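Local coordinates for protein glutathione S-transferase (Lodderomyces elongisporus, PDB 4IVF) that binds two glutathione molecules per subunit and, as a member of the glutathione S-transferase superfamily, probably catalyses glutathione-dependent reactions, at residues Lys9-Pro14 against Gln35-Ser40; Glu43-Trp48 against Asn55-Thr60; Val115-Pro120 against Thr147-Gly152; Val153-Leu158 against Pro199-Trp204. One frame throughout, in Å; residues are numbered along the deposited sequence.

Interaction 1. Residues Lys9-Pro14 against Gln35-Ser40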
# COMPACT_ATOMS: atom_id res chain seq x y z
N LYS F 9 5.64 -15.54 15.11
CA LYS F 9 7.04 -15.20 14.88
C LYS F 9 7.12 -13.94 14.04
O LYS F 9 6.53 -13.86 12.95
CB LYS F 9 7.81 -16.35 14.23
CG LYS F 9 9.28 -16.03 13.92
CD LYS F 9 10.23 -16.35 15.08
CE LYS F 9 11.65 -16.62 14.55
NZ LYS F 9 12.70 -16.94 15.59
N LEU F 10 7.84 -12.94 14.55
CA LEU F 10 8.00 -11.67 13.88
C LEU F 10 9.44 -11.47 13.41
O LEU F 10 10.37 -11.40 14.23
CB LEU F 10 7.60 -10.52 14.82
CG LEU F 10 7.85 -9.12 14.29
CD1 LEU F 10 7.06 -8.87 13.00
CD2 LEU F 10 7.47 -8.06 15.35
N TYR F 11 9.63 -11.40 12.10
CA TYR F 11 10.92 -11.08 11.51
C TYR F 11 10.95 -9.57 11.32
O TYR F 11 10.14 -9.02 10.57
CB TYR F 11 11.12 -11.81 10.17
CG TYR F 11 11.07 -13.32 10.32
CD1 TYR F 11 12.16 -14.02 10.82
CD2 TYR F 11 9.93 -14.04 9.99
CE1 TYR F 11 12.12 -15.39 10.98
CE2 TYR F 11 9.89 -15.43 10.15
CZ TYR F 11 10.99 -16.09 10.64
OH TYR F 11 10.98 -17.46 10.81
N THR F 12 11.84 -8.90 12.03
CA THR F 12 11.77 -7.46 12.06
C THR F 12 13.11 -6.79 12.35
O THR F 12 14.14 -7.47 12.50
CB THR F 12 10.71 -6.99 13.07
OG1 THR F 12 10.51 -5.57 12.95
CG2 THR F 12 11.12 -7.34 14.50
N ALA F 13 13.08 -5.47 12.41
CA ALA F 13 14.24 -4.63 12.72
C ALA F 13 13.69 -3.34 13.31
O ALA F 13 12.53 -3.00 13.08
CB ALA F 13 15.04 -4.34 11.44
N PRO F 14 14.51 -2.61 14.08
CA PRO F 14 13.99 -1.38 14.71
C PRO F 14 13.81 -0.25 13.69
O PRO F 14 14.70 0.58 13.51
CB PRO F 14 15.07 -1.04 15.74
CG PRO F 14 16.31 -1.69 15.22
CD PRO F 14 15.90 -2.90 14.47
N GLN F 35 12.70 -12.11 15.82
CA GLN F 35 14.03 -12.37 15.28
C GLN F 35 14.47 -11.14 14.52
O GLN F 35 13.86 -10.78 13.52
CB GLN F 35 14.05 -13.61 14.37
CG GLN F 35 15.39 -13.82 13.68
CD GLN F 35 15.49 -15.14 12.92
OE1 GLN F 35 14.87 -16.15 13.28
NE2 GLN F 35 16.27 -15.13 11.85
N LYS F 36 15.53 -10.50 14.98
CA LYS F 36 15.95 -9.24 14.39
C LYS F 36 16.91 -9.38 13.21
O LYS F 36 17.63 -10.37 13.09
CB LYS F 36 16.51 -8.28 15.45
CG LYS F 36 17.54 -8.88 16.39
CD LYS F 36 17.62 -8.05 17.66
CE LYS F 36 18.80 -8.45 18.52
NZ LYS F 36 20.08 -8.04 17.89
N PHE F 37 16.89 -8.39 12.33
CA PHE F 37 17.81 -8.36 11.20
C PHE F 37 18.68 -7.12 11.28
O PHE F 37 18.20 -6.03 11.63
CB PHE F 37 17.04 -8.33 9.87
CG PHE F 37 16.35 -9.62 9.53
CD1 PHE F 37 15.25 -10.04 10.26
CD2 PHE F 37 16.81 -10.42 8.49
CE1 PHE F 37 14.62 -11.23 9.95
CE2 PHE F 37 16.18 -11.60 8.18
CZ PHE F 37 15.08 -12.01 8.91
N ASP F 38 19.96 -7.30 10.96
CA ASP F 38 20.90 -6.21 10.77
C ASP F 38 20.92 -5.78 9.30
O ASP F 38 21.55 -6.42 8.45
CB ASP F 38 22.31 -6.65 11.17
CG ASP F 38 23.30 -5.49 11.22
OD1 ASP F 38 23.09 -4.47 10.52
OD2 ASP F 38 24.31 -5.61 11.95
N LEU F 39 20.24 -4.67 9.02
CA LEU F 39 20.09 -4.19 7.64
C LEU F 39 21.42 -3.68 7.06
O LEU F 39 21.62 -3.74 5.84
CB LEU F 39 19.00 -3.10 7.55
CG LEU F 39 17.53 -3.54 7.32
CD1 LEU F 39 17.22 -4.86 8.00
CD2 LEU F 39 16.56 -2.47 7.78
N SER F 40 22.34 -3.22 7.91
CA SER F 40 23.63 -2.76 7.42
C SER F 40 24.47 -3.93 6.90
O SER F 40 25.51 -3.73 6.28
CB SER F 40 24.39 -1.99 8.51
OG SER F 40 24.72 -2.81 9.61
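L10, Q35, T12 and F37 are joined by a parallel ladder of three backbone hydrogen bonds. Q35 N gives a nearly straight bond of 2.9 Å to L10 O, T12 N bonds to Q35 O, and F37 N reaches T12 O at 2.9 Å with a more bent N-H...O angle of 137°. Two CA-H...O contacts accompany them, the shorter from K36 CA to T12 O at 3.2 Å, so T12 O takes the N-H of F37 and a CA-H from K36.

Among the polar side chains, K9 and Q35 meet on the side of the strand pair where both are partly exposed. The amide of Q35, carried on an extended chain, lies at the edge of the Y11 ring, with the two planes 77° apart and Y11 CE1 3.7 Å from Q35 OE1. The same oxygen accepts a weak hydrogen bond from K9 NZ at 3.3 Å.

The apolar contacts lie further along. F37 CG stands anti to its carbonyl carbon (chi1 -71°), which swings the ring back beside Y11, and F37 CE1 comes within 3.6 Å of Y11 CB. Beyond the strands, A13 CB touches L39 CD1 at 4.1 Å, next to bound glutathione; F37 also packs on F49 and I58.

Strands 8-12 and 32-36, linked by helix 16-27, form the beta-alpha-beta unit that opens the thioredoxin-like N-terminal domain of glutathione transferases.

Interaction 2. Residues Glu43-Trp48 against Asn55-Thr60. With GSH (glutathione), chain U; GSH (glutathione), chain T.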
# COMPACT_ATOMS: atom_id res chain seq x y z
N GLU F 43 21.03 -8.48 5.65
CA GLU F 43 20.50 -9.76 6.14
C GLU F 43 19.13 -10.15 5.57
O GLU F 43 18.81 -11.34 5.52
CB GLU F 43 20.49 -9.80 7.68
CG GLU F 43 21.89 -9.76 8.30
CD GLU F 43 21.91 -10.02 9.80
OE1 GLU F 43 20.83 -10.12 10.42
OE2 GLU F 43 23.02 -10.11 10.37
N THR F 44 18.33 -9.17 5.14
CA THR F 44 17.01 -9.49 4.56
C THR F 44 17.12 -10.02 3.13
O THR F 44 16.12 -10.40 2.53
CB THR F 44 16.04 -8.29 4.54
OG1 THR F 44 16.51 -7.31 3.62
CG2 THR F 44 15.89 -7.68 5.93
N LYS F 45 18.34 -10.04 2.59
CA LYS F 45 18.56 -10.56 1.25
C LYS F 45 19.17 -11.96 1.24
O LYS F 45 19.49 -12.50 0.17
CB LYS F 45 19.42 -9.60 0.44
CG LYS F 45 18.84 -8.21 0.31
CD LYS F 45 17.57 -8.19 -0.54
CE LYS F 45 16.98 -6.79 -0.59
NZ LYS F 45 15.62 -6.75 -1.21
N GLU F 46 19.34 -12.55 2.42
CA GLU F 46 19.86 -13.92 2.51
C GLU F 46 18.87 -14.92 1.91
O GLU F 46 17.66 -14.72 1.99
CB GLU F 46 20.18 -14.27 3.96
CG GLU F 46 21.43 -13.57 4.47
CD GLU F 46 21.65 -13.76 5.96
OE1 GLU F 46 20.78 -14.37 6.63
OE2 GLU F 46 22.70 -13.29 6.47
N ASP F 47 19.41 -15.97 1.29
CA ASP F 47 18.60 -16.93 0.52
C ASP F 47 17.42 -17.50 1.32
O ASP F 47 16.29 -17.56 0.82
CB ASP F 47 19.46 -18.10 -0.01
CG ASP F 47 20.44 -17.65 -1.09
OD1 ASP F 47 20.13 -16.72 -1.86
OD2 ASP F 47 21.54 -18.26 -1.17
N TRP F 48 17.68 -17.90 2.56
CA TRP F 48 16.66 -18.52 3.38
C TRP F 48 15.44 -17.61 3.62
O TRP F 48 14.32 -18.10 3.73
CB TRP F 48 17.25 -18.94 4.72
CG TRP F 48 17.51 -17.80 5.65
CD1 TRP F 48 18.66 -17.10 5.78
CD2 TRP F 48 16.58 -17.23 6.58
NE1 TRP F 48 18.52 -16.13 6.74
CE2 TRP F 48 17.24 -16.18 7.24
CE3 TRP F 48 15.24 -17.50 6.92
CZ2 TRP F 48 16.63 -15.40 8.22
CZ3 TRP F 48 14.63 -16.73 7.89
CH2 TRP F 48 15.33 -15.69 8.53
N ASN F 55 10.33 -10.55 -1.69
CA ASN F 55 10.74 -9.15 -1.72
C ASN F 55 12.03 -8.87 -0.93
O ASN F 55 12.71 -7.88 -1.17
CB ASN F 55 9.59 -8.26 -1.22
CG ASN F 55 9.82 -6.79 -1.51
OD1 ASN F 55 10.45 -6.42 -2.50
ND2 ASN F 55 9.31 -5.94 -0.64
N GLY F 56 12.36 -9.75 0.01
CA GLY F 56 13.57 -9.62 0.79
C GLY F 56 13.63 -8.38 1.66
O GLY F 56 14.65 -7.68 1.69
N ARG F 57 12.53 -8.11 2.35
CA ARG F 57 12.46 -7.00 3.30
C ARG F 57 11.69 -7.42 4.55
O ARG F 57 10.92 -8.37 4.52
CB ARG F 57 11.78 -5.79 2.67
CG ARG F 57 12.41 -5.33 1.36
CD ARG F 57 11.74 -4.07 0.89
NE ARG F 57 12.54 -2.88 1.17
CZ ARG F 57 12.24 -1.66 0.75
NH1 ARG F 57 11.13 -1.45 0.03
NH2 ARG F 57 13.04 -0.65 1.05
N ILE F 58 11.91 -6.71 5.65
CA ILE F 58 11.13 -6.94 6.85
C ILE F 58 10.06 -5.85 6.88
O ILE F 58 10.22 -4.83 6.22
CB ILE F 58 12.04 -6.92 8.12
CG1 ILE F 58 12.75 -5.58 8.27
CG2 ILE F 58 13.03 -8.13 8.11
CD1 ILE F 58 12.04 -4.59 9.19
N PRO F 59 8.97 -6.05 7.64
CA PRO F 59 8.72 -7.22 8.48
C PRO F 59 7.99 -8.32 7.73
O PRO F 59 7.44 -8.13 6.64
CB PRO F 59 7.82 -6.66 9.57
CG PRO F 59 7.02 -5.64 8.86
CD PRO F 59 7.96 -5.00 7.87
N THR F 60 8.00 -9.50 8.35
CA THR F 60 7.32 -10.66 7.84
C THR F 60 6.90 -11.40 9.09
O THR F 60 7.64 -11.41 10.08
CB THR F 60 8.29 -11.54 7.00
OG1 THR F 60 8.63 -10.85 5.79
CG2 THR F 60 7.65 -12.87 6.64
N1 GSH U . 6.23 -2.07 1.74
CA1 GSH U . 6.94 -2.69 2.82
C1 GSH U . 6.08 -2.81 4.00
O11 GSH U . 6.15 -3.83 4.73
O12 GSH U . 5.27 -1.91 4.30
CB1 GSH U . 8.18 -1.87 3.16
CG1 GSH U . 9.09 -2.71 3.96
CD1 GSH U . 10.46 -2.09 4.19
OE1 GSH U . 10.80 -1.00 3.71
N2 GSH U . 11.45 -2.83 5.06
CA2 GSH U . 12.76 -2.26 5.27
C2 GSH U . 13.79 -3.27 4.82
O2 GSH U . 13.63 -4.46 5.08
CB2 GSH U . 12.93 -1.97 6.70
SG2 GSH U . 11.70 -0.82 7.23
N3 GSH U . 14.97 -2.83 4.07
CA3 GSH U . 15.94 -3.82 3.66
C3 GSH U . 16.26 -3.73 2.22
O31 GSH U . 15.47 -3.20 1.41
O32 GSH U . 17.36 -4.19 1.81
N1 GSH T . 16.31 -0.42 -0.03
CA1 GSH T . 16.33 0.83 0.69
C1 GSH T . 16.96 1.87 -0.14
O11 GSH T . 17.28 1.61 -1.33
O12 GSH T . 17.16 3.01 0.31
CB1 GSH T . 17.01 0.69 2.05
CG1 GSH T . 16.39 1.61 3.04
CD1 GSH T . 14.99 1.18 3.46
OE1 GSH T . 14.60 0.01 3.35
N2 GSH T . 14.02 2.20 4.02
CA2 GSH T . 12.68 1.78 4.41
C2 GSH T . 11.67 2.37 3.45
O2 GSH T . 11.90 3.45 2.92
CB2 GSH T . 12.36 2.28 5.74
SG2 GSH T . 13.59 1.78 6.90
N3 GSH T . 10.43 1.67 3.16
CA3 GSH T . 9.49 2.28 2.24
C3 GSH T . 8.10 1.96 2.62
O31 GSH T . 7.79 1.73 3.81
O32 GSH T . 7.23 1.90 1.71
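T44 meets G56 and I58 through the two branches of its side chain. With chi1 at 68°, OG1 sits between the backbone N and the carbonyl carbon and donates a 2.7 Å hydrogen bond to G56 O, approaching from above the carbonyl plane. CG2 turns the other way and packs on I58 CG2 at 3.6 Å, the two side chains crossing at about a right angle. OG1 also lies against the glycine part of the first glutathione.

K45 follows, its chain bent at chi2 so that NZ returns to the loop. There it makes weak hydrogen bonds to N55 O at 3.1 Å and to G56 O. G56, at positive phi, leaves room for T44 O and the K45 chain.

The loop in turn holds the ligands. I58 N donates to O2 of the first glutathione and I58 O accepts from its N2, a two-way backbone pairing that precedes the cis peptide bond to P59. R57 NE bonds to O31 of that glutathione at 3.0 Å, OE1 of the same glutathione lies over one face of the guanidinium, and R57 NH2 reaches OE1 of the second glutathione at 2.9 Å.

The cationic groups of K45 and R57 probably make this end of the pocket attractive to the glycine carboxylate.

Interaction 3. Residues Val115-Pro120 against Thr147-Gly152. With GSH (glutathione), chain T; GSH (glutathione), chain J.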
# COMPACT_ATOMS: atom_id res chain seq x y z
N VAL F 115 0.61 3.09 3.51
CA VAL F 115 1.64 2.21 2.94
C VAL F 115 2.00 2.57 1.50
O VAL F 115 3.09 2.23 1.02
CB VAL F 115 1.25 0.70 3.02
CG1 VAL F 115 0.90 0.31 4.46
CG2 VAL F 115 0.10 0.37 2.06
N ALA F 116 1.10 3.26 0.81
CA ALA F 116 1.33 3.57 -0.60
C ALA F 116 1.96 4.93 -0.85
O ALA F 116 2.57 5.15 -1.90
CB ALA F 116 0.03 3.43 -1.40
N GLU F 117 1.81 5.86 0.08
CA GLU F 117 2.38 7.19 -0.13
C GLU F 117 3.22 7.69 1.05
O GLU F 117 4.35 8.13 0.87
CB GLU F 117 1.30 8.19 -0.59
CG GLU F 117 0.69 7.74 -1.93
CD GLU F 117 -0.49 8.58 -2.42
OE1 GLU F 117 -0.34 9.80 -2.54
OE2 GLU F 117 -1.55 8.00 -2.72
N ASN F 118 2.70 7.56 2.26
CA ASN F 118 3.43 8.02 3.43
C ASN F 118 4.80 7.33 3.57
O ASN F 118 5.83 7.96 3.45
CB ASN F 118 2.57 7.91 4.69
CG ASN F 118 3.33 8.22 5.96
OD1 ASN F 118 3.37 7.41 6.89
ND2 ASN F 118 3.96 9.39 6.01
N GLY F 119 4.79 6.02 3.82
CA GLY F 119 6.02 5.24 3.92
C GLY F 119 6.98 5.39 2.74
O GLY F 119 8.13 5.78 2.93
N PRO F 120 6.53 5.08 1.52
CA PRO F 120 7.42 5.23 0.37
C PRO F 120 8.02 6.63 0.23
O PRO F 120 9.22 6.72 -0.03
CB PRO F 120 6.50 4.91 -0.83
CG PRO F 120 5.54 3.90 -0.26
CD PRO F 120 5.27 4.40 1.15
N THR F 147 6.66 14.80 1.70
CA THR F 147 6.36 14.27 3.03
C THR F 147 5.44 15.21 3.81
O THR F 147 4.49 14.76 4.47
CB THR F 147 7.63 14.03 3.84
OG1 THR F 147 8.41 13.00 3.21
CG2 THR F 147 7.28 13.58 5.25
N LYS F 148 5.71 16.51 3.72
CA LYS F 148 4.90 17.51 4.39
C LYS F 148 3.51 17.57 3.76
O LYS F 148 2.53 17.82 4.46
CB LYS F 148 5.57 18.88 4.32
CG LYS F 148 6.74 19.06 5.27
CD LYS F 148 7.50 20.33 4.91
CE LYS F 148 8.56 20.68 5.92
NZ LYS F 148 9.44 21.77 5.40
N ARG F 149 3.43 17.35 2.45
CA ARG F 149 2.15 17.32 1.78
C ARG F 149 1.26 16.24 2.41
O ARG F 149 0.09 16.49 2.73
CB ARG F 149 2.31 17.04 0.27
CG ARG F 149 0.99 17.18 -0.50
CD ARG F 149 1.03 16.57 -1.91
NE ARG F 149 1.14 15.11 -1.89
CZ ARG F 149 0.10 14.28 -1.75
NH1 ARG F 149 -1.14 14.75 -1.61
NH2 ARG F 149 0.30 12.97 -1.73
N ILE F 150 1.83 15.05 2.59
CA ILE F 150 1.10 13.88 3.05
C ILE F 150 0.58 13.99 4.50
O ILE F 150 -0.51 13.55 4.82
CB ILE F 150 1.94 12.59 2.86
CG1 ILE F 150 2.01 12.25 1.38
CG2 ILE F 150 1.34 11.42 3.61
CD1 ILE F 150 3.10 11.28 1.05
N TYR F 151 1.38 14.60 5.37
CA TYR F 151 0.96 14.84 6.73
C TYR F 151 -0.12 15.90 6.78
O TYR F 151 -1.01 15.85 7.64
CB TYR F 151 2.15 15.18 7.61
CG TYR F 151 2.91 13.93 8.00
CD1 TYR F 151 4.03 13.52 7.28
CD2 TYR F 151 2.48 13.14 9.05
CE1 TYR F 151 4.70 12.36 7.62
CE2 TYR F 151 3.14 11.98 9.39
CZ TYR F 151 4.26 11.60 8.68
OH TYR F 151 4.93 10.45 9.02
N GLY F 152 -0.06 16.84 5.84
CA GLY F 152 -1.12 17.82 5.68
C GLY F 152 -2.44 17.15 5.32
O GLY F 152 -3.50 17.57 5.78
N1 GSH T . 16.31 -0.42 -0.03
CA1 GSH T . 16.33 0.83 0.69
C1 GSH T . 16.96 1.87 -0.14
O11 GSH T . 17.28 1.61 -1.33
O12 GSH T . 17.16 3.01 0.31
CB1 GSH T . 17.01 0.69 2.05
CG1 GSH T . 16.39 1.61 3.04
CD1 GSH T . 14.99 1.18 3.46
OE1 GSH T . 14.60 0.01 3.35
N2 GSH T . 14.02 2.20 4.02
CA2 GSH T . 12.68 1.78 4.41
C2 GSH T . 11.67 2.37 3.45
O2 GSH T . 11.90 3.45 2.92
CB2 GSH T . 12.36 2.28 5.74
SG2 GSH T . 13.59 1.78 6.90
N3 GSH T . 10.43 1.67 3.16
CA3 GSH T . 9.49 2.28 2.24
C3 GSH T . 8.10 1.96 2.62
O31 GSH T . 7.79 1.73 3.81
O32 GSH T . 7.23 1.90 1.71
N1 GSH J . -1.55 5.56 -4.23
CA1 GSH J . -2.52 6.07 -5.16
C1 GSH J . -3.33 4.97 -5.69
O11 GSH J . -4.46 5.20 -6.13
O12 GSH J . -2.89 3.79 -5.71
CB1 GSH J . -1.80 6.74 -6.30
CG1 GSH J . -2.70 7.71 -6.96
CD1 GSH J . -1.93 8.56 -7.97
OE1 GSH J . -0.69 8.54 -8.05
N2 GSH J . -2.73 9.44 -8.89
CA2 GSH J . -2.05 10.26 -9.87
C2 GSH J . -2.49 11.68 -9.66
O2 GSH J . -3.68 11.90 -9.40
CB2 GSH J . -2.43 9.83 -11.22
SG2 GSH J . -2.10 8.11 -11.47
N3 GSH J . -1.52 12.76 -9.79
CA3 GSH J . -1.90 14.15 -9.61
C3 GSH J . -1.15 14.78 -8.49
O31 GSH J . -0.46 14.07 -7.72
O32 GSH J . -1.20 16.04 -8.32
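E117 and R149 are brought together by torsions that send both chains out from their helices. E117 has CG anti to the carbonyl carbon (chi1 -62°) and continues extended, whereas R149 leaves with CG opposite its backbone N and bends at chi3 (68°), turning the guanidinium back toward the carboxylate. The two planes are 26° apart, nearly coplanar, and R149 NH2 meets E117 OE1 at the guanidinium edge. This salt bridge includes a weak hydrogen bond of 3.3 Å; R149 also hydrogen-bonds to the side-chain oxygen of N55 of the second subunit.

Next to it, I150 packs between the helices with both branches. CD1 lies 3.4 Å from E117 O and 3.9 Å from E117 CB, while CG2 rests against N118 CB at 3.9 Å. On the other flank, the amide of N118 stands almost perpendicular to the Y151 ring, with ND2 3.3 Å from Y151 OH. Both polar ends have partners on helix 102-131: N118 OD1 receives Q114 NE2, and Y151 OH bonds to Q122. The axes of segments 115-120 and 147-152 approach to 9.7 Å.

Glutathione reaches the first helix from two directions. G119 and P120 border the second glutathione of their own subunit, P120 CD coming to 3.2 Å from its O32, while E117 OE2 accepts a 2.9 Å hydrogen bond from N1 of a glutathione held mainly by the second subunit.

E117 OE1 also forms a salt bridge with R57 of the second subunit. The buried carboxylate thus meets positive groups on several sides, which would probably stabilise its negative charge, and E117 thereby joins the dimer interface to the ammonium end of that ligand.

Interaction 4. Residues Val153-Leu158 against Pro199-Trp204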
# COMPACT_ATOMS: atom_id res chain seq x y z
N VAL F 153 -2.37 16.10 4.52
CA VAL F 153 -3.57 15.37 4.13
C VAL F 153 -4.13 14.63 5.34
O VAL F 153 -5.33 14.70 5.63
CB VAL F 153 -3.28 14.36 3.00
CG1 VAL F 153 -4.52 13.52 2.70
CG2 VAL F 153 -2.79 15.08 1.75
N PHE F 154 -3.26 13.93 6.06
CA PHE F 154 -3.66 13.28 7.31
C PHE F 154 -4.24 14.28 8.33
O PHE F 154 -5.09 13.91 9.14
CB PHE F 154 -2.50 12.50 7.92
CG PHE F 154 -2.26 11.15 7.30
CD1 PHE F 154 -3.21 10.13 7.44
CD2 PHE F 154 -1.08 10.87 6.62
CE1 PHE F 154 -2.98 8.85 6.88
CE2 PHE F 154 -0.84 9.60 6.05
CZ PHE F 154 -1.79 8.59 6.19
N GLU F 155 -3.76 15.53 8.31
CA GLU F 155 -4.31 16.57 9.17
C GLU F 155 -5.73 16.91 8.73
O GLU F 155 -6.62 17.06 9.55
CB GLU F 155 -3.42 17.81 9.14
CG GLU F 155 -3.86 18.96 10.02
CD GLU F 155 -3.72 18.66 11.50
OE1 GLU F 155 -3.26 17.55 11.86
OE2 GLU F 155 -4.08 19.53 12.32
N ASP F 156 -5.92 17.02 7.41
CA ASP F 156 -7.25 17.23 6.87
C ASP F 156 -8.20 16.07 7.23
O ASP F 156 -9.34 16.30 7.62
CB ASP F 156 -7.19 17.41 5.35
CG ASP F 156 -8.52 17.86 4.78
OD1 ASP F 156 -9.38 18.29 5.57
OD2 ASP F 156 -8.71 17.80 3.54
N ILE F 157 -7.71 14.84 7.11
CA ILE F 157 -8.50 13.65 7.44
C ILE F 157 -8.99 13.71 8.89
O ILE F 157 -10.19 13.53 9.16
CB ILE F 157 -7.70 12.35 7.16
CG1 ILE F 157 -7.49 12.19 5.66
CG2 ILE F 157 -8.44 11.13 7.68
CD1 ILE F 157 -6.61 11.05 5.29
N LEU F 158 -8.07 14.01 9.80
CA LEU F 158 -8.42 14.17 11.21
C LEU F 158 -9.45 15.27 11.43
O LEU F 158 -10.32 15.13 12.29
CB LEU F 158 -7.18 14.46 12.05
CG LEU F 158 -6.24 13.28 12.29
CD1 LEU F 158 -5.02 13.77 13.03
CD2 LEU F 158 -6.95 12.20 13.08
N PRO F 199 -1.64 20.63 14.23
CA PRO F 199 -2.04 20.55 15.64
C PRO F 199 -2.93 19.35 15.96
O PRO F 199 -2.78 18.78 17.04
CB PRO F 199 -2.77 21.89 15.88
CG PRO F 199 -3.17 22.36 14.52
CD PRO F 199 -2.11 21.87 13.58
N LEU F 200 -3.81 18.96 15.05
CA LEU F 200 -4.61 17.76 15.27
C LEU F 200 -3.73 16.49 15.31
O LEU F 200 -3.89 15.65 16.19
CB LEU F 200 -5.71 17.63 14.21
CG LEU F 200 -6.74 18.76 14.13
CD1 LEU F 200 -7.76 18.39 13.09
CD2 LEU F 200 -7.41 19.02 15.48
N LEU F 201 -2.81 16.36 14.36
CA LEU F 201 -1.86 15.25 14.39
C LEU F 201 -1.04 15.24 15.68
O LEU F 201 -0.84 14.18 16.29
CB LEU F 201 -0.92 15.30 13.19
CG LEU F 201 -1.41 14.74 11.86
CD1 LEU F 201 -0.38 15.03 10.78
CD2 LEU F 201 -1.64 13.23 11.96
N GLY F 202 -0.59 16.42 16.10
CA GLY F 202 0.14 16.57 17.35
C GLY F 202 -0.58 15.99 18.55
O GLY F 202 0.05 15.35 19.38
N LYS F 203 -1.89 16.21 18.66
CA LYS F 203 -2.67 15.68 19.78
C LYS F 203 -2.87 14.17 19.63
O LYS F 203 -2.77 13.41 20.60
CB LYS F 203 -4.04 16.36 19.87
CG LYS F 203 -4.01 17.81 20.30
CD LYS F 203 -5.36 18.48 19.99
CE LYS F 203 -5.60 19.71 20.86
NZ LYS F 203 -6.86 19.62 21.68
N TRP F 204 -3.19 13.76 18.41
CA TRP F 204 -3.34 12.36 18.05
C TRP F 204 -2.05 11.60 18.37
O TRP F 204 -2.07 10.55 19.03
CB TRP F 204 -3.71 12.28 16.57
CG TRP F 204 -3.55 10.94 15.90
CD1 TRP F 204 -4.50 9.97 15.77
CD2 TRP F 204 -2.38 10.44 15.23
NE1 TRP F 204 -3.99 8.90 15.08
CE2 TRP F 204 -2.69 9.16 14.74
CE3 TRP F 204 -1.09 10.96 15.02
CZ2 TRP F 204 -1.76 8.38 14.05
CZ3 TRP F 204 -0.16 10.17 14.34
CH2 TRP F 204 -0.51 8.90 13.85
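E155 and L200 touch where the start of helix 199-209 abuts helix 137-159. From CB, the glutamate chain runs to a CG placed opposite the backbone N (chi1 -178°) and then bends at chi2 (69°), carrying the carboxylate across to the other helix. CD rests on L200 CB at 3.5 Å. Beyond it the two oxygens divide their work: OE1 accepts the backbone N-H of L201 and OE2 that of L200, each bond 2.8 Å long and each using the syn lone pair. OE1 also lies against L201 CG, and OE2 against P199 CD at 3.3 Å. Two bonds to successive amides fix the rotation of the carboxylate at the first turn, where its negative charge would probably interact favourably with the helix dipole.

One turn further along helix 137-159, L158 continues the contact with carbon alone. Its CD1 packs on L201 CD2 at 3.6 Å, the side chains crossing at about a right angle, and reaches W204 CB at 4.1 Å. F154 CB closes the other end of this patch against L201 CD2. L181 of helix 176-185 packs behind F154, L201 and W204, and W204 NE1 bonds to D178 on that helix.

Segments 153-158 and 199-204 cross at 78°, their axes 8.8 Å apart, as part of the all-helical C-terminal domain characteristic of glutathione transferases.

How the interactions relate
From the N terminus, interaction 1 closes the loop through helix 16-27 and pairs the first two strands. Interaction 2 then closes a short loop that contains helix 47-52; it touches interaction 1, with Y11 N probably bonded to T60 O and D38 N to E43 OE1. Interactions 3 and 4 follow in the C-terminal helical domain, closing loops of 26 and 40 residues. They share helix 137-159 and touch where Y151 meets L201. All four contacts lie in series, none nesting or crossing another. Interactions 2 and 3, about 24 Å apart between centres, both border the second glutathione and the other subunit, linking the two domains across the ligand site.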